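Local coordinates for polyhedrin (Antheraea mylitta cypovirus 4, PDB 5A9C), which forms the crystalline matrix of cypovirus polyhedra, the occlusion bodies that probably embed and protect virus particles outside the insect host, at residues M80-F86 / R134-L140; F58-L62 / L149-R153; R127-S133 / I206-D211; Y46-K52 / L71-R77; A113-G117 / V146-A150. All blocks are in the same frame, centred on the assembly; numbering follows the deposited sequence.

Contact 1 (M80-F86 / R134-L140); sequences MGVIVSF and RAVYVPL
M80 and L140 meet at one end of an antiparallel strand pair, 81-86 against 134-139, inside the larger beta sheet of the polyhedrin fold. The strand axes come within 4.6 Å. M80 lies just ahead of its strand, yet its carbonyl O takes the amide of L140, N to O 2.9 Å, from above the carbonyl plane. G81 faces P139 in a non-hydrogen-bonded pair, on the side of the sheet where the Y137 ring lies. V82 pairs with V138 through the bond from V138 N to V82 O, 2.9 Å long; the return bond, to V138 O, is less certain. V82 CG2 also packs on V138 CB at 4.0 Å. On the Y137 side, I83 sends CD1 to the edge of that ring, in its plane, 4.0 Å from Y137 CD1; with CG anti to its backbone N (chi1 175°), Y137 leans across to the neighbouring strand, past V82 O toward G81. V84 and V136 are doubly bonded, and their CB and CG1 touch on the face shared with V82 and F86, which packs on strands 96-100 and 145-151. S85 pairs with A135, while its hydroxyl bonds to A198 O. F86 closes the register with R134: F86 N reaches R134 O at 2.8 Å, and R134 N returns to F86 O at 2.9 Å, in the carbonyl plane.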
# COMPACT_ATOMS: atom_id res chain seq x y z
N MET A 80 4.53 -19.90 16.30
CA MET A 80 5.06 -21.22 15.96
C MET A 80 4.95 -21.47 14.46
O MET A 80 5.73 -22.23 13.88
CB MET A 80 4.28 -22.31 16.69
CG MET A 80 4.35 -22.22 18.21
SD MET A 80 2.96 -23.05 19.00
CE MET A 80 3.02 -24.66 18.22
N GLY A 81 3.98 -20.82 13.84
CA GLY A 81 3.69 -21.05 12.44
C GLY A 81 2.42 -20.34 12.04
O GLY A 81 1.78 -19.69 12.87
N VAL A 82 2.05 -20.46 10.77
CA VAL A 82 0.81 -19.87 10.27
C VAL A 82 0.01 -20.87 9.45
O VAL A 82 0.56 -21.76 8.80
CB VAL A 82 1.07 -18.62 9.40
CG1 VAL A 82 1.60 -17.47 10.25
CG2 VAL A 82 2.03 -18.94 8.25
N ILE A 83 -1.31 -20.71 9.50
CA ILE A 83 -2.19 -21.41 8.57
C ILE A 83 -2.62 -20.37 7.56
O ILE A 83 -3.24 -19.36 7.92
CB ILE A 83 -3.43 -22.00 9.26
CG1 ILE A 83 -3.03 -23.06 10.30
CG2 ILE A 83 -4.38 -22.61 8.23
CD1 ILE A 83 -2.52 -22.48 11.60
N VAL A 84 -2.28 -20.58 6.30
CA VAL A 84 -2.67 -19.65 5.25
C VAL A 84 -3.88 -20.21 4.51
O VAL A 84 -3.81 -21.29 3.92
CB VAL A 84 -1.52 -19.36 4.26
CG1 VAL A 84 -1.95 -18.32 3.24
CG2 VAL A 84 -0.29 -18.87 5.02
N SER A 85 -4.98 -19.48 4.57
CA SER A 85 -6.24 -19.92 4.00
C SER A 85 -6.55 -19.13 2.73
O SER A 85 -6.70 -17.91 2.77
CB SER A 85 -7.37 -19.73 5.02
OG SER A 85 -8.63 -20.07 4.47
N PHE A 86 -6.65 -19.84 1.60
CA PHE A 86 -6.95 -19.22 0.31
C PHE A 86 -8.40 -19.52 -0.08
O PHE A 86 -8.79 -20.68 -0.12
CB PHE A 86 -6.05 -19.79 -0.79
CG PHE A 86 -4.59 -19.43 -0.65
CD1 PHE A 86 -3.74 -20.21 0.11
CD2 PHE A 86 -4.06 -18.35 -1.33
CE1 PHE A 86 -2.40 -19.90 0.23
CE2 PHE A 86 -2.72 -18.03 -1.23
CZ PHE A 86 -1.88 -18.81 -0.45
N ARG A 134 -8.30 -23.50 -0.51
CA ARG A 134 -7.08 -24.26 -0.20
C ARG A 134 -6.50 -23.75 1.12
O ARG A 134 -6.74 -22.61 1.51
CB ARG A 134 -6.04 -24.09 -1.31
CG ARG A 134 -6.50 -24.47 -2.70
CD ARG A 134 -6.75 -25.95 -2.83
NE ARG A 134 -6.86 -26.37 -4.22
CZ ARG A 134 -7.99 -26.36 -4.92
NH1 ARG A 134 -9.13 -25.95 -4.36
NH2 ARG A 134 -7.99 -26.76 -6.18
N ALA A 135 -5.75 -24.60 1.81
CA ALA A 135 -5.10 -24.17 3.04
C ALA A 135 -3.76 -24.87 3.22
O ALA A 135 -3.59 -26.02 2.80
CB ALA A 135 -6.00 -24.42 4.25
N VAL A 136 -2.81 -24.19 3.84
CA VAL A 136 -1.49 -24.77 4.05
C VAL A 136 -0.94 -24.31 5.38
O VAL A 136 -1.10 -23.15 5.77
CB VAL A 136 -0.51 -24.37 2.91
CG1 VAL A 136 -0.35 -22.87 2.84
CG2 VAL A 136 0.83 -25.05 3.11
N TYR A 137 -0.31 -25.23 6.10
CA TYR A 137 0.38 -24.89 7.34
C TYR A 137 1.85 -24.66 7.06
O TYR A 137 2.49 -25.44 6.34
CB TYR A 137 0.21 -25.98 8.40
CG TYR A 137 1.02 -25.70 9.64
CD1 TYR A 137 0.61 -24.73 10.55
CD2 TYR A 137 2.20 -26.38 9.90
CE1 TYR A 137 1.35 -24.46 11.69
CE2 TYR A 137 2.94 -26.12 11.04
CZ TYR A 137 2.51 -25.16 11.93
OH TYR A 137 3.24 -24.89 13.07
N VAL A 138 2.40 -23.59 7.62
CA VAL A 138 3.79 -23.23 7.41
C VAL A 138 4.46 -22.97 8.75
O VAL A 138 4.17 -21.97 9.40
CB VAL A 138 3.91 -21.97 6.54
CG1 VAL A 138 5.37 -21.66 6.23
CG2 VAL A 138 3.11 -22.13 5.25
N PRO A 139 5.36 -23.87 9.17
CA PRO A 139 6.08 -23.63 10.42
C PRO A 139 7.02 -22.44 10.29
O PRO A 139 7.62 -22.23 9.24
CB PRO A 139 6.86 -24.94 10.63
CG PRO A 139 6.94 -25.57 9.29
CD PRO A 139 5.68 -25.18 8.57
N LEU A 140 7.14 -21.66 11.36
CA LEU A 140 8.02 -20.50 11.37
C LEU A 140 9.00 -20.57 12.53
O LEU A 140 8.70 -21.16 13.57
CB LEU A 140 7.22 -19.19 11.47
CG LEU A 140 6.40 -18.65 10.29
CD1 LEU A 140 7.19 -18.68 8.99
CD2 LEU A 140 5.10 -19.39 10.13

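Contact 2 (F58-L62 / L149-R153); sequences FPDYL and LATAR
L62 and A150 exchange two backbone hydrogen bonds near the end of an antiparallel pairing. L62 N to A150 O measures 2.8 Å, and A150 N to L62 O is longer at 3.1 Å. A third bond, from A152 N to D60 O at 2.9 Å, carries the pairing into the turn before strand 61-66. Between them Y61 and T151 form a non-hydrogen-bonded pair, and CA-H...O contacts from Y61 CA to A150 O and from L149 CA to L62 O accompany these bonds.

Apolar packing lies on both faces. F58 lays its ring against L62 of its own segment: CG sits between the backbone N and the carbonyl carbon (chi1 61°), which brings L62 CB 3.5 Å above the centre of one ring face while F58 CZ meets A150 CB at 4.0 Å. On the other face Y61 CB touches T151 CG2, also at 4.0 Å, and the phenol continues to L170 of its own chain and L170 of the second subunit.

D60 OD1 makes a salt bridge with R160, outside the pair. This is the edge pairing of a three-stranded antiparallel sheet, strand 61-66 beside the central strand 145-151, with T151 also packing on T171 of the second subunit.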
# COMPACT_ATOMS: atom_id res chain seq x y z
N PHE A 58 -10.47 -8.99 -1.10
CA PHE A 58 -9.96 -8.28 -2.27
C PHE A 58 -10.55 -8.90 -3.53
O PHE A 58 -10.77 -10.11 -3.58
CB PHE A 58 -8.44 -8.40 -2.32
CG PHE A 58 -7.95 -9.82 -2.41
CD1 PHE A 58 -7.92 -10.64 -1.29
CD2 PHE A 58 -7.54 -10.35 -3.62
CE1 PHE A 58 -7.49 -11.95 -1.37
CE2 PHE A 58 -7.10 -11.66 -3.72
CZ PHE A 58 -7.07 -12.46 -2.59
N PRO A 59 -10.79 -8.08 -4.56
CA PRO A 59 -11.45 -8.54 -5.79
C PRO A 59 -10.54 -9.09 -6.89
O PRO A 59 -11.02 -9.88 -7.70
CB PRO A 59 -12.16 -7.29 -6.29
CG PRO A 59 -11.28 -6.18 -5.84
CD PRO A 59 -10.72 -6.61 -4.50
N ASP A 60 -9.27 -8.68 -6.94
CA ASP A 60 -8.43 -9.02 -8.09
C ASP A 60 -7.11 -9.71 -7.74
O ASP A 60 -6.78 -10.75 -8.31
CB ASP A 60 -8.17 -7.78 -8.94
CG ASP A 60 -9.43 -7.24 -9.58
OD1 ASP A 60 -10.08 -8.00 -10.32
OD2 ASP A 60 -9.76 -6.06 -9.35
N TYR A 61 -6.36 -9.12 -6.82
CA TYR A 61 -5.08 -9.70 -6.42
C TYR A 61 -4.66 -9.23 -5.04
O TYR A 61 -5.07 -8.17 -4.57
CB TYR A 61 -3.98 -9.37 -7.44
CG TYR A 61 -3.72 -7.89 -7.58
CD1 TYR A 61 -2.79 -7.25 -6.78
CD2 TYR A 61 -4.42 -7.12 -8.51
CE1 TYR A 61 -2.55 -5.89 -6.89
CE2 TYR A 61 -4.19 -5.77 -8.64
CZ TYR A 61 -3.26 -5.15 -7.83
OH TYR A 61 -3.03 -3.80 -7.95
N LEU A 62 -3.84 -10.05 -4.39
CA LEU A 62 -3.36 -9.73 -3.06
C LEU A 62 -1.87 -10.02 -2.96
O LEU A 62 -1.42 -11.13 -3.26
CB LEU A 62 -4.11 -10.55 -2.01
CG LEU A 62 -3.60 -10.45 -0.57
CD1 LEU A 62 -3.86 -9.07 0.02
CD2 LEU A 62 -4.23 -11.53 0.29
N LEU A 149 0.97 -14.50 -2.09
CA LEU A 149 0.44 -14.00 -3.36
C LEU A 149 -0.79 -14.80 -3.77
O LEU A 149 -0.75 -16.03 -3.82
CB LEU A 149 1.50 -14.09 -4.46
CG LEU A 149 0.96 -13.80 -5.87
CD1 LEU A 149 0.49 -12.36 -5.98
CD2 LEU A 149 2.02 -14.09 -6.92
N ALA A 150 -1.87 -14.09 -4.07
CA ALA A 150 -3.07 -14.73 -4.59
C ALA A 150 -3.67 -13.86 -5.69
O ALA A 150 -3.82 -12.65 -5.53
CB ALA A 150 -4.08 -14.97 -3.48
N THR A 151 -4.00 -14.48 -6.82
CA THR A 151 -4.54 -13.74 -7.96
C THR A 151 -5.81 -14.39 -8.49
O THR A 151 -5.97 -15.62 -8.43
CB THR A 151 -3.52 -13.62 -9.10
OG1 THR A 151 -3.04 -14.92 -9.46
CG2 THR A 151 -2.34 -12.75 -8.67
N ALA A 152 -6.72 -13.57 -9.00
CA ALA A 152 -7.96 -14.05 -9.58
C ALA A 152 -7.68 -14.89 -10.82
O ALA A 152 -6.83 -14.53 -11.64
CB ALA A 152 -8.87 -12.88 -9.93
N ARG A 153 -8.40 -15.99 -10.95
CA ARG A 153 -8.24 -16.89 -12.08
C ARG A 153 -8.64 -16.20 -13.39
O ARG A 153 -9.76 -15.72 -13.53
CB ARG A 153 -9.07 -18.16 -11.87
CG ARG A 153 -8.81 -19.26 -12.88
CD ARG A 153 -9.58 -20.53 -12.53
NE ARG A 153 -9.10 -21.17 -11.32
CZ ARG A 153 -9.73 -21.13 -10.14
NH1 ARG A 153 -10.87 -20.47 -10.01
NH2 ARG A 153 -9.21 -21.75 -9.09

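Contact 3 (R127-S133 / I206-D211); sequences RKAGHLS and IVASSD
The H131 imidazole has D211 over one face, with OD1 3.3 Å above the ring plane and displaced toward the rim; ring and carboxylate are tilted 36° apart. The R127 guanidinium has I206 CG1 over one of its faces, NH2 to CG1 4.2 Å, while its NH1 bonds to G204 O. Together they flank a loop-to-loop junction: the turn between strands 127-128 and 133-139 of the main sheet receives the chain leaving the weakly bonded strand at about 206-208, where S209 forms an ST turn. There D211 N bonds to S209 OG, and the carboxylate that follows spans two successive amides of the turn opposite. D211 OD2 accepts from H131 N at 2.9 Å and OD1 from L132 N at 3.2 Å, each through its syn lone pair, a two-pronged grip that fixes the rotation of the carboxylate. Imidazole ND1 bonds to Y32 and, weakly, NE2 to N28. A129 CB meets I206 CG2 at 3.6 Å, and L132 CB rests on S210 CB. S133 OG and S210 OG lie 2.7 Å apart; S133 OG hydrogen-bonds to N87 OD1, whereas S210 OG bonds to H196 O and only weakly to N87 OD1. R111 of the third subunit bonds to S210 O. With its OG anti to the backbone N (chi1 176°), S209 reaches across to donate to A129 O at 2.6 Å.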
# COMPACT_ATOMS: atom_id res chain seq x y z
N ARG A 127 -3.42 -27.57 0.51
CA ARG A 127 -4.39 -28.64 0.69
C ARG A 127 -5.79 -28.22 0.27
O ARG A 127 -6.24 -27.12 0.59
CB ARG A 127 -4.42 -29.09 2.16
CG ARG A 127 -3.06 -29.47 2.73
CD ARG A 127 -3.17 -29.84 4.21
NE ARG A 127 -4.14 -30.90 4.45
CZ ARG A 127 -4.48 -31.36 5.65
NH1 ARG A 127 -3.91 -30.85 6.74
NH2 ARG A 127 -5.38 -32.32 5.77
N LYS A 128 -6.49 -29.10 -0.45
CA LYS A 128 -7.84 -28.83 -0.91
C LYS A 128 -8.84 -28.87 0.24
O LYS A 128 -8.94 -29.86 0.96
CB LYS A 128 -8.27 -29.83 -1.98
CG LYS A 128 -7.46 -29.79 -3.27
CD LYS A 128 -8.01 -30.79 -4.27
CE LYS A 128 -7.12 -30.91 -5.50
NZ LYS A 128 -7.66 -31.91 -6.47
N ALA A 129 -9.59 -27.78 0.41
CA ALA A 129 -10.62 -27.71 1.45
C ALA A 129 -11.99 -27.43 0.83
O ALA A 129 -12.90 -26.94 1.49
CB ALA A 129 -10.26 -26.63 2.46
N GLY A 130 -12.12 -27.76 -0.46
CA GLY A 130 -13.34 -27.50 -1.20
C GLY A 130 -12.98 -26.93 -2.56
O GLY A 130 -11.82 -26.63 -2.82
N HIS A 131 -13.97 -26.79 -3.44
CA HIS A 131 -13.68 -26.27 -4.77
C HIS A 131 -13.26 -24.80 -4.69
O HIS A 131 -12.54 -24.30 -5.56
CB HIS A 131 -14.87 -26.47 -5.73
CG HIS A 131 -16.09 -25.68 -5.37
ND1 HIS A 131 -16.30 -24.39 -5.81
CD2 HIS A 131 -17.18 -26.01 -4.63
CE1 HIS A 131 -17.46 -23.96 -5.35
NE2 HIS A 131 -18.01 -24.92 -4.63
N LEU A 132 -13.68 -24.12 -3.63
CA LEU A 132 -13.40 -22.70 -3.46
C LEU A 132 -12.18 -22.41 -2.59
O LEU A 132 -11.73 -21.27 -2.51
CB LEU A 132 -14.61 -21.99 -2.86
CG LEU A 132 -15.76 -21.63 -3.81
CD1 LEU A 132 -17.00 -21.24 -3.03
CD2 LEU A 132 -15.35 -20.52 -4.77
N SER A 133 -11.63 -23.44 -1.94
CA SER A 133 -10.66 -23.19 -0.88
C SER A 133 -9.44 -24.09 -0.87
O SER A 133 -9.52 -25.28 -1.17
CB SER A 133 -11.36 -23.28 0.48
OG SER A 133 -12.41 -22.34 0.60
N ILE A 206 -9.41 -30.65 8.27
CA ILE A 206 -10.07 -29.52 7.62
C ILE A 206 -11.44 -29.34 8.25
O ILE A 206 -12.35 -30.15 8.03
CB ILE A 206 -10.20 -29.75 6.10
CG1 ILE A 206 -8.81 -29.94 5.48
CG2 ILE A 206 -10.94 -28.59 5.45
CD1 ILE A 206 -8.84 -30.32 4.02
N VAL A 207 -11.59 -28.28 9.04
CA VAL A 207 -12.79 -28.10 9.86
C VAL A 207 -13.65 -26.92 9.42
O VAL A 207 -14.68 -26.63 10.03
CB VAL A 207 -12.42 -27.93 11.34
CG1 VAL A 207 -11.80 -29.22 11.87
CG2 VAL A 207 -11.47 -26.76 11.53
N ALA A 208 -13.24 -26.24 8.36
CA ALA A 208 -14.03 -25.16 7.78
C ALA A 208 -13.80 -25.09 6.27
O ALA A 208 -12.73 -25.45 5.78
CB ALA A 208 -13.71 -23.83 8.45
N SER A 209 -14.80 -24.61 5.55
CA SER A 209 -14.73 -24.57 4.10
C SER A 209 -15.62 -23.46 3.55
O SER A 209 -16.56 -23.03 4.21
CB SER A 209 -15.15 -25.92 3.51
OG SER A 209 -15.18 -25.88 2.09
N SER A 210 -15.32 -23.01 2.33
CA SER A 210 -16.14 -22.01 1.67
C SER A 210 -17.32 -22.66 0.95
O SER A 210 -18.30 -21.99 0.65
CB SER A 210 -15.30 -21.22 0.66
OG SER A 210 -14.24 -20.55 1.31
N ASP A 211 -17.22 -23.96 0.69
CA ASP A 211 -18.25 -24.69 -0.04
C ASP A 211 -19.57 -24.78 0.72
O ASP A 211 -19.61 -25.25 1.86
CB ASP A 211 -17.76 -26.10 -0.38
CG ASP A 211 -16.67 -26.11 -1.43
OD1 ASP A 211 -16.07 -25.05 -1.68
OD2 ASP A 211 -16.42 -27.19 -2.00

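Contact 4 (Y46-K52 / L71-R77); sequences YPSGRYK and LLEGSGR. Residues 74, 75, 76 of segment 71-77 come from a tag, linker or insertion.
L71 O receives the phenol of Y46, OH to O 2.6 Å; the oxygen lies at the ring edge, and the hydroxyl reaches it from well above the carbonyl plane. L72 offers the next carbonyl to K52: NZ lies 2.7 Å from L72 O, approaching almost straight along the C=O direction, after the lysine chain bends at its third torsion (68°). The same ammonium group also bonds to E70 O.

E73 does most of the work. Its CB sits 3.5 Å above one face of the Y46 ring, a CH-pi contact, and the side chain runs back toward the Y46 backbone, so the carboxylate lies nearly parallel to the ring (19°) above its CB-CG end. This delivers OE2 to S48, whose OG donates at 2.6 Å to the syn lone pair. S48 OG in turn accepts from R50 N in an ST turn, and the aliphatic part of R50 packs on OE2, CB at 3.4 Å. On the other oxygen, E73 OE1 takes a bond from S75, a residue of the engineered insertion 74-76, which forms much of the type I turn from E73 to G76 and probably bridges the site of the deleted base domain. R77 follows, its NH1 3.9 Å from P47 CB.

The turn from Y46 to G49 lies in the hairpin joining strands 38-45 and 51-58, and the loop 71-77 comes between strands 61-66 and 81-87; Y46 also packs on P79, while Y51 reaches helix 185-195.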
# COMPACT_ATOMS: atom_id res chain seq x y z
N TYR A 46 0.35 -19.11 18.35
CA TYR A 46 1.34 -18.82 19.38
C TYR A 46 1.37 -19.91 20.44
O TYR A 46 0.37 -20.60 20.66
CB TYR A 46 1.08 -17.45 20.01
CG TYR A 46 1.05 -16.33 19.01
CD1 TYR A 46 2.23 -15.71 18.59
CD2 TYR A 46 -0.14 -15.90 18.46
CE1 TYR A 46 2.20 -14.69 17.66
CE2 TYR A 46 -0.18 -14.88 17.53
CZ TYR A 46 1.00 -14.28 17.13
OH TYR A 46 0.97 -13.26 16.21
N PRO A 47 2.53 -20.08 21.10
CA PRO A 47 2.72 -21.08 22.16
C PRO A 47 1.68 -20.94 23.27
O PRO A 47 1.33 -21.92 23.92
CB PRO A 47 4.11 -20.74 22.70
CG PRO A 47 4.81 -20.11 21.55
CD PRO A 47 3.76 -19.33 20.81
N SER A 48 1.19 -19.72 23.46
CA SER A 48 0.20 -19.43 24.49
C SER A 48 -1.11 -20.16 24.22
O SER A 48 -1.93 -20.34 25.12
CB SER A 48 -0.06 -17.93 24.56
OG SER A 48 -0.53 -17.44 23.31
N GLY A 49 -1.32 -20.58 22.97
CA GLY A 49 -2.57 -21.18 22.56
C GLY A 49 -3.45 -20.15 21.87
O GLY A 49 -4.48 -20.49 21.29
N ARG A 50 -3.04 -18.89 21.94
CA ARG A 50 -3.75 -17.81 21.28
C ARG A 50 -3.39 -17.77 19.80
O ARG A 50 -2.37 -18.31 19.39
CB ARG A 50 -3.41 -16.47 21.93
CG ARG A 50 -3.64 -16.42 23.43
CD ARG A 50 -3.39 -15.03 23.98
NE ARG A 50 -4.50 -14.59 24.82
CZ ARG A 50 -5.52 -13.85 24.38
NH1 ARG A 50 -5.57 -13.47 23.11
NH2 ARG A 50 -6.49 -13.50 25.22
N TYR A 51 -4.24 -17.12 19.01
CA TYR A 51 -4.02 -16.94 17.58
C TYR A 51 -4.23 -15.49 17.20
O TYR A 51 -4.96 -14.76 17.87
CB TYR A 51 -5.00 -17.79 16.77
CG TYR A 51 -4.69 -19.28 16.71
CD1 TYR A 51 -4.90 -20.10 17.81
CD2 TYR A 51 -4.20 -19.86 15.55
CE1 TYR A 51 -4.63 -21.45 17.76
CE2 TYR A 51 -3.93 -21.22 15.48
CZ TYR A 51 -4.14 -22.01 16.59
OH TYR A 51 -3.87 -23.36 16.53
N LYS A 52 -3.58 -15.06 16.12
CA LYS A 52 -3.88 -13.77 15.52
C LYS A 52 -4.10 -13.95 14.03
O LYS A 52 -3.31 -14.61 13.35
CB LYS A 52 -2.76 -12.76 15.78
CG LYS A 52 -3.09 -11.36 15.27
CD LYS A 52 -2.31 -10.28 15.99
CE LYS A 52 -0.82 -10.33 15.67
NZ LYS A 52 -0.07 -9.26 16.39
N LEU A 71 3.98 -9.83 13.31
CA LEU A 71 3.72 -11.24 13.62
C LEU A 71 3.78 -11.53 15.12
O LEU A 71 3.35 -12.59 15.56
CB LEU A 71 4.70 -12.14 12.87
CG LEU A 71 4.48 -12.32 11.37
CD1 LEU A 71 5.65 -13.05 10.74
CD2 LEU A 71 3.18 -13.06 11.10
N LEU A 72 4.32 -10.60 15.89
CA LEU A 72 4.45 -10.79 17.33
C LEU A 72 3.10 -10.79 18.04
O LEU A 72 2.18 -10.08 17.65
CB LEU A 72 5.35 -9.72 17.95
CG LEU A 72 6.85 -9.80 17.69
CD1 LEU A 72 7.55 -8.56 18.22
CD2 LEU A 72 7.45 -11.06 18.31
N GLU A 73 3.01 -11.59 19.10
CA GLU A 73 1.85 -11.59 19.98
C GLU A 73 1.94 -10.39 20.92
O GLU A 73 3.01 -9.81 21.09
CB GLU A 73 1.82 -12.90 20.78
CG GLU A 73 0.66 -13.02 21.75
CD GLU A 73 0.63 -14.37 22.45
OE1 GLU A 73 1.67 -14.77 23.02
OE2 GLU A 73 -0.42 -15.03 22.42
N GLY A 74 0.82 -10.03 21.53
CA GLY A 74 0.80 -8.92 22.47
C GLY A 74 1.86 -9.07 23.55
O GLY A 74 2.51 -8.09 23.93
N SER A 75 2.04 -10.29 24.03
CA SER A 75 3.05 -10.57 25.05
C SER A 75 4.45 -10.32 24.50
O SER A 75 5.38 -10.05 25.25
CB SER A 75 2.94 -12.02 25.52
OG SER A 75 3.40 -12.92 24.52
N GLY A 76 4.58 -10.39 23.18
CA GLY A 76 5.86 -10.18 22.53
C GLY A 76 6.45 -11.48 21.99
O GLY A 76 7.60 -11.52 21.57
N ARG A 77 5.65 -12.54 22.02
CA ARG A 77 6.11 -13.84 21.54
C ARG A 77 5.94 -13.98 20.03
O ARG A 77 5.01 -13.44 19.44
CB ARG A 77 5.38 -14.98 22.24
CG ARG A 77 5.81 -15.22 23.68
CD ARG A 77 5.39 -16.61 24.12
NE ARG A 77 5.54 -16.81 25.56
CZ ARG A 77 4.75 -17.60 26.28
NH1 ARG A 77 3.77 -18.26 25.70
NH2 ARG A 77 4.95 -17.73 27.59

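Contact 5 (A113-G117 / V146-A150); sequences ARAWG and VKVLA
W116 CA and K147 CA, the nearest alpha carbons of a loop and a strand that exchange no backbone bonds, are 9.2 Å apart, so side chains bridge the gap. K147 leaves strand 145-151 toward the loop, bends at its third torsion (55°) and brings its ammonium group to the A115 carbonyl, NZ to O 2.7 Å. The donor arrives tilted 30° from the carbonyl plane. On the way the lysine passes obliquely over one face of the W116 indole: NZ lies 4.4 Å from the centroid of the six-membered ring, a cation-pi contact, and CE lies 4.2 Å from it as a CH-pi partner. A salt bridge to E98 on the adjoining strand 96-100 gives NZ an acidic partner as well, which should help to hold the charge in this buried place.

Strand 145-151 is the middle one of a three-stranded antiparallel sheet, and W116 lies on the side of it from which K147 and L149 project. The benzo end of the indole drops between these two. CZ2 comes within 3.5 Å of L149 CB, the two side chains crossing at about a right angle, while the ring edge at CH2 faces the V148 backbone, 4.2 Å from V148 C. R96 adds a second cation-pi partner for W116, and I174 of the second subunit packs on the same indole.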
# COMPACT_ATOMS: atom_id res chain seq x y z
N ALA A 113 19.07 -12.64 -4.04
CA ALA A 113 17.68 -12.92 -3.69
C ALA A 113 16.80 -12.57 -4.88
O ALA A 113 17.22 -11.83 -5.77
CB ALA A 113 17.28 -12.11 -2.48
N ARG A 114 15.58 -13.09 -4.90
CA ARG A 114 14.65 -12.85 -6.00
C ARG A 114 13.23 -12.62 -5.48
O ARG A 114 12.96 -12.79 -4.29
CB ARG A 114 14.65 -14.03 -6.98
CG ARG A 114 15.68 -13.93 -8.10
CD ARG A 114 17.04 -14.46 -7.69
NE ARG A 114 17.98 -14.43 -8.82
CZ ARG A 114 18.82 -13.43 -9.06
NH1 ARG A 114 18.86 -12.38 -8.25
NH2 ARG A 114 19.63 -13.48 -10.10
N ALA A 115 12.32 -12.24 -6.37
CA ALA A 115 10.94 -11.98 -5.99
C ALA A 115 10.34 -13.19 -5.27
O ALA A 115 9.61 -13.04 -4.30
CB ALA A 115 10.11 -11.62 -7.21
N TRP A 116 10.67 -14.38 -5.75
CA TRP A 116 10.27 -15.62 -5.09
C TRP A 116 11.42 -16.63 -5.11
O TRP A 116 12.24 -16.64 -6.03
CB TRP A 116 9.02 -16.21 -5.74
CG TRP A 116 7.84 -15.28 -5.66
CD1 TRP A 116 7.42 -14.41 -6.62
CD2 TRP A 116 6.96 -15.11 -4.55
NE1 TRP A 116 6.33 -13.71 -6.17
CE2 TRP A 116 6.02 -14.12 -4.91
CE3 TRP A 116 6.87 -15.70 -3.28
CZ2 TRP A 116 5.00 -13.72 -4.05
CZ3 TRP A 116 5.85 -15.30 -2.43
CH2 TRP A 116 4.93 -14.31 -2.82
N GLY A 117 11.49 -17.47 -4.08
CA GLY A 117 12.58 -18.41 -3.93
C GLY A 117 12.42 -19.67 -4.77
O GLY A 117 11.33 -19.95 -5.26
N VAL A 146 6.53 -13.43 6.49
CA VAL A 146 5.62 -14.17 5.62
C VAL A 146 5.20 -13.37 4.39
O VAL A 146 4.83 -12.20 4.49
CB VAL A 146 4.36 -14.62 6.39
CG1 VAL A 146 3.39 -15.31 5.44
CG2 VAL A 146 4.73 -15.55 7.55
N LYS A 147 5.27 -14.01 3.23
CA LYS A 147 4.84 -13.41 1.98
C LYS A 147 3.76 -14.28 1.35
O LYS A 147 3.90 -15.50 1.29
CB LYS A 147 6.01 -13.29 1.01
CG LYS A 147 7.04 -12.25 1.41
CD LYS A 147 8.33 -12.41 0.61
CE LYS A 147 8.07 -12.39 -0.89
NZ LYS A 147 9.32 -12.72 -1.65
N VAL A 148 2.67 -13.65 0.91
CA VAL A 148 1.60 -14.38 0.24
C VAL A 148 1.21 -13.69 -1.06
O VAL A 148 1.13 -12.47 -1.13
CB VAL A 148 0.35 -14.51 1.13
CG1 VAL A 148 -0.73 -15.32 0.43
CG2 VAL A 148 0.71 -15.15 2.47
N LEU A 149 0.97 -14.50 -2.09
CA LEU A 149 0.44 -14.00 -3.36
C LEU A 149 -0.79 -14.80 -3.77
O LEU A 149 -0.75 -16.03 -3.82
CB LEU A 149 1.50 -14.09 -4.46
CG LEU A 149 0.96 -13.80 -5.87
CD1 LEU A 149 0.49 -12.36 -5.98
CD2 LEU A 149 2.02 -14.09 -6.92
N ALA A 150 -1.87 -14.09 -4.07
CA ALA A 150 -3.07 -14.73 -4.59
C ALA A 150 -3.67 -13.86 -5.69
O ALA A 150 -3.82 -12.65 -5.53
CB ALA A 150 -4.08 -14.97 -3.48

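Contacts 1, 3 and 4 all reach the large antiparallel sheet: contact 1 is within it, contact 3 is at its 127-128 edge and contact 4 lies at the hairpin between strands 38-45 and 51-58. Contacts 2 and 5 share L149 and A150 on strand 145-151 of the three-stranded sheet, their centres 14 Å apart. F86 of contact 1 packs on V148 and A150, joining the two sheets. Along the chain, contact 4 closes before contact 1 opens, whereas contact 2 spans contact 1 entirely. Contacts 2 and 4, 28 Å apart, lie on opposite sides of the chain's centre. Contacts 2, 3 and 5 also touch neighbouring subunits, linking the fold to the trimeric assembly.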